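Local coordinates for DNA mismatch repair protein PMS1 (Saccharomyces cerevisiae, PDB 3H4L), which acts in DNA mismatch repair, binding ATP through its N-terminal GHKL-type (gyrase, Hsp90, histidine kinase, MutL) ATPase region, at residues 352-355 with 356-360. Residues are numbered along the deposited sequence; the frame is centred on the assembly and turned at random.
Sequences TTLS and DYYNR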
ATOM      1  N   THR B 352     -35.312 -15.196  12.624  1.00 58.63           N
ATOM      2  CA  THR B 352     -36.134 -16.100  11.829  1.00 58.71           C
ATOM      3  C   THR B 352     -36.164 -15.690  10.358  1.00 57.57           C
ATOM      4  O   THR B 352     -36.212 -16.547   9.478  1.00 55.66           O
ATOM      5  CB  THR B 352     -37.594 -16.179  12.367  1.00 60.27           C
ATOM      6  OG1 THR B 352     -38.341 -15.025  11.949  1.00 60.91           O
ATOM      7  CG2 THR B 352     -37.590 -16.247  13.894  1.00 60.09           C
ATOM      8  N   THR B 353     -36.132 -14.381  10.098  1.00 57.64           N
ATOM      9  CA  THR B 353     -36.159 -13.861   8.727  1.00 56.66           C
ATOM     10  C   THR B 353     -34.909 -14.267   7.954  1.00 56.69           C
ATOM     11  O   THR B 353     -34.977 -14.582   6.763  1.00 55.68           O
ATOM     12  CB  THR B 353     -36.270 -12.316   8.690  1.00 55.57           C
ATOM     13  OG1 THR B 353     -37.574 -11.908   9.125  1.00 52.76           O
ATOM     14  CG2 THR B 353     -36.042 -11.804   7.277  1.00 55.56           C
ATOM     15  N   LEU B 354     -33.767 -14.250   8.634  1.00 57.13           N
ATOM     16  CA  LEU B 354     -32.517 -14.635   8.002  1.00 57.47           C
ATOM     17  C   LEU B 354     -32.526 -16.151   7.840  1.00 57.64           C
ATOM     18  O   LEU B 354     -32.286 -16.675   6.753  1.00 55.96           O
ATOM     19  CB  LEU B 354     -31.323 -14.206   8.865  1.00 57.33           C
ATOM     20  CG  LEU B 354     -29.961 -14.571   8.272  1.00 57.50           C
ATOM     21  CD1 LEU B 354     -29.755 -13.787   6.985  1.00 58.04           C
ATOM     22  CD2 LEU B 354     -28.852 -14.273   9.265  1.00 58.34           C
ATOM     23  N   SER B 355     -32.817 -16.845   8.938  1.00 58.87           N
ATOM     24  CA  SER B 355     -32.873 -18.302   8.944  1.00 60.27           C
ATOM     25  C   SER B 355     -33.675 -18.804   7.748  1.00 60.34           C
ATOM     26  O   SER B 355     -33.195 -19.618   6.958  1.00 60.26           O
ATOM     27  CB  SER B 355     -33.522 -18.795  10.243  1.00 60.83           C
ATOM     28  OG  SER B 355     -33.531 -20.214  10.306  1.00 62.34           O
ATOM     29  N   ASP B 356     -34.898 -18.304   7.614  1.00 59.74           N
ATOM     30  CA  ASP B 356     -35.755 -18.706   6.514  1.00 60.13           C
ATOM     31  C   ASP B 356     -35.195 -18.235   5.169  1.00 58.51           C
ATOM     32  O   ASP B 356     -35.594 -18.738   4.120  1.00 59.63           O
ATOM     33  CB  ASP B 356     -37.175 -18.174   6.740  1.00 62.58           C
ATOM     34  CG  ASP B 356     -37.599 -17.171   5.693  1.00 64.61           C
ATOM     35  OD1 ASP B 356     -36.833 -16.214   5.431  1.00 66.76           O
ATOM     36  OD2 ASP B 356     -38.705 -17.338   5.139  1.00 65.00           O
ATOM     37  N   TYR B 357     -34.282 -17.265   5.200  1.00 56.48           N
ATOM     38  CA  TYR B 357     -33.653 -16.766   3.976  1.00 54.40           C
ATOM     39  C   TYR B 357     -32.648 -17.820   3.528  1.00 54.92           C
ATOM     40  O   TYR B 357     -32.485 -18.076   2.333  1.00 53.47           O
ATOM     41  CB  TYR B 357     -32.915 -15.446   4.234  1.00 52.79           C
ATOM     42  CG  TYR B 357     -31.777 -15.156   3.261  1.00 50.29           C
ATOM     43  CD1 TYR B 357     -32.014 -14.506   2.048  1.00 49.24           C
ATOM     44  CD2 TYR B 357     -30.464 -15.545   3.555  1.00 48.31           C
ATOM     45  CE1 TYR B 357     -30.978 -14.246   1.154  1.00 47.94           C
ATOM     46  CE2 TYR B 357     -29.422 -15.292   2.666  1.00 46.71           C
ATOM     47  CZ  TYR B 357     -29.686 -14.639   1.466  1.00 48.03           C
ATOM     48  OH  TYR B 357     -28.659 -14.365   0.580  1.00 47.60           O
ATOM     49  N   TYR B 358     -31.964 -18.416   4.500  1.00 55.06           N
ATOM     50  CA  TYR B 358     -30.986 -19.454   4.208  1.00 57.05           C
ATOM     51  C   TYR B 358     -31.695 -20.740   3.777  1.00 58.50           C
ATOM     52  O   TYR B 358     -31.257 -21.399   2.835  1.00 58.30           O
ATOM     53  CB  TYR B 358     -30.092 -19.708   5.428  1.00 55.63           C
ATOM     54  CG  TYR B 358     -28.886 -18.786   5.503  1.00 54.42           C
ATOM     55  CD1 TYR B 358     -28.618 -18.035   6.655  1.00 52.61           C
ATOM     56  CD2 TYR B 358     -28.001 -18.683   4.427  1.00 52.74           C
ATOM     57  CE1 TYR B 358     -27.496 -17.208   6.732  1.00 51.40           C
ATOM     58  CE2 TYR B 358     -26.876 -17.863   4.492  1.00 50.99           C
ATOM     59  CZ  TYR B 358     -26.627 -17.130   5.646  1.00 51.73           C
ATOM     60  OH  TYR B 358     -25.500 -16.341   5.712  1.00 47.58           O
ATOM     61  N   ASN B 359     -32.790 -21.091   4.453  1.00 60.07           N
ATOM     62  CA  ASN B 359     -33.557 -22.291   4.093  1.00 61.07           C
ATOM     63  C   ASN B 359     -33.935 -22.208   2.619  1.00 61.89           C
ATOM     64  O   ASN B 359     -33.849 -23.192   1.888  1.00 61.70           O
ATOM     65  CB  ASN B 359     -34.844 -22.401   4.922  1.00 60.10           C
ATOM     66  CG  ASN B 359     -34.642 -23.139   6.231  1.00 59.39           C
ATOM     67  OD1 ASN B 359     -34.103 -24.247   6.253  1.00 58.65           O
ATOM     68  ND2 ASN B 359     -35.090 -22.537   7.328  1.00 58.64           N
ATOM     69  N   ARG B 360     -34.362 -21.022   2.198  1.00 63.26           N
ATOM     70  CA  ARG B 360     -34.747 -20.791   0.811  1.00 65.32           C
ATOM     71  C   ARG B 360     -33.542 -20.851  -0.124  1.00 66.10           C
ATOM     72  O   ARG B 360     -33.685 -21.072  -1.328  1.00 66.68           O
ATOM     73  CB  ARG B 360     -35.434 -19.429   0.670  1.00 65.97           C
ATOM     74  CG  ARG B 360     -36.822 -19.371   1.283  1.00 68.76           C
ATOM     75  CD  ARG B 360     -37.616 -18.173   0.776  1.00 69.62           C
ATOM     76  NE  ARG B 360     -39.036 -18.314   1.088  1.00 71.74           N
ATOM     77  CZ  ARG B 360     -39.990 -17.496   0.655  1.00 73.02           C
ATOM     78  NH1 ARG B 360     -39.683 -16.461  -0.115  1.00 74.51           N
ATOM     79  NH2 ARG B 360     -41.257 -17.721   0.988  1.00 72.52           N
TER
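Leu354 meets Tyr357 and Tyr358, three and four residues further along helix 343-362, and the three side chains illustrate how a leucine and two tyrosines pack on one side of a helix. CG of Leu354 sits 3.9 Å from CE1 of Tyr358, the two side chains running side by side in the same direction. Toward Tyr357 the approach is slanted, with Leu354 CD1 3.9 Å from Tyr357 CD2. Because CG of Leu354 stands anti to its own nitrogen (chi1 -180°), the branched end reaches forward to both rings. Tyr357 CD2 in turn lies 4.0 Å above the plane of the Tyr358 ring, displaced toward its rim. Replacing Leu354 with alanine would probably open a gap beside both rings, leaving Tyr357 and Tyr358 without the apolar side chain they pack on, though still tied at their hydroxyls.

Backbone bonds from residue i+4 back to residue i carry the helix through this turn: Asp356 N donates to Thr352 O at 2.9 Å, and Asn359 N to Ser355 O.

The two phenol oxygens reach main-chain carbonyls of a four-stranded sheet: Tyr357 OH is hydrogen-bonded to Glu231 O and Tyr358 OH to Ser269 O, while Phe308 meets the Tyr358 ring. The packing is thus apolar close to the helix, and the phenol oxygens beyond it fasten the helix to strands 229-237 and 261-269.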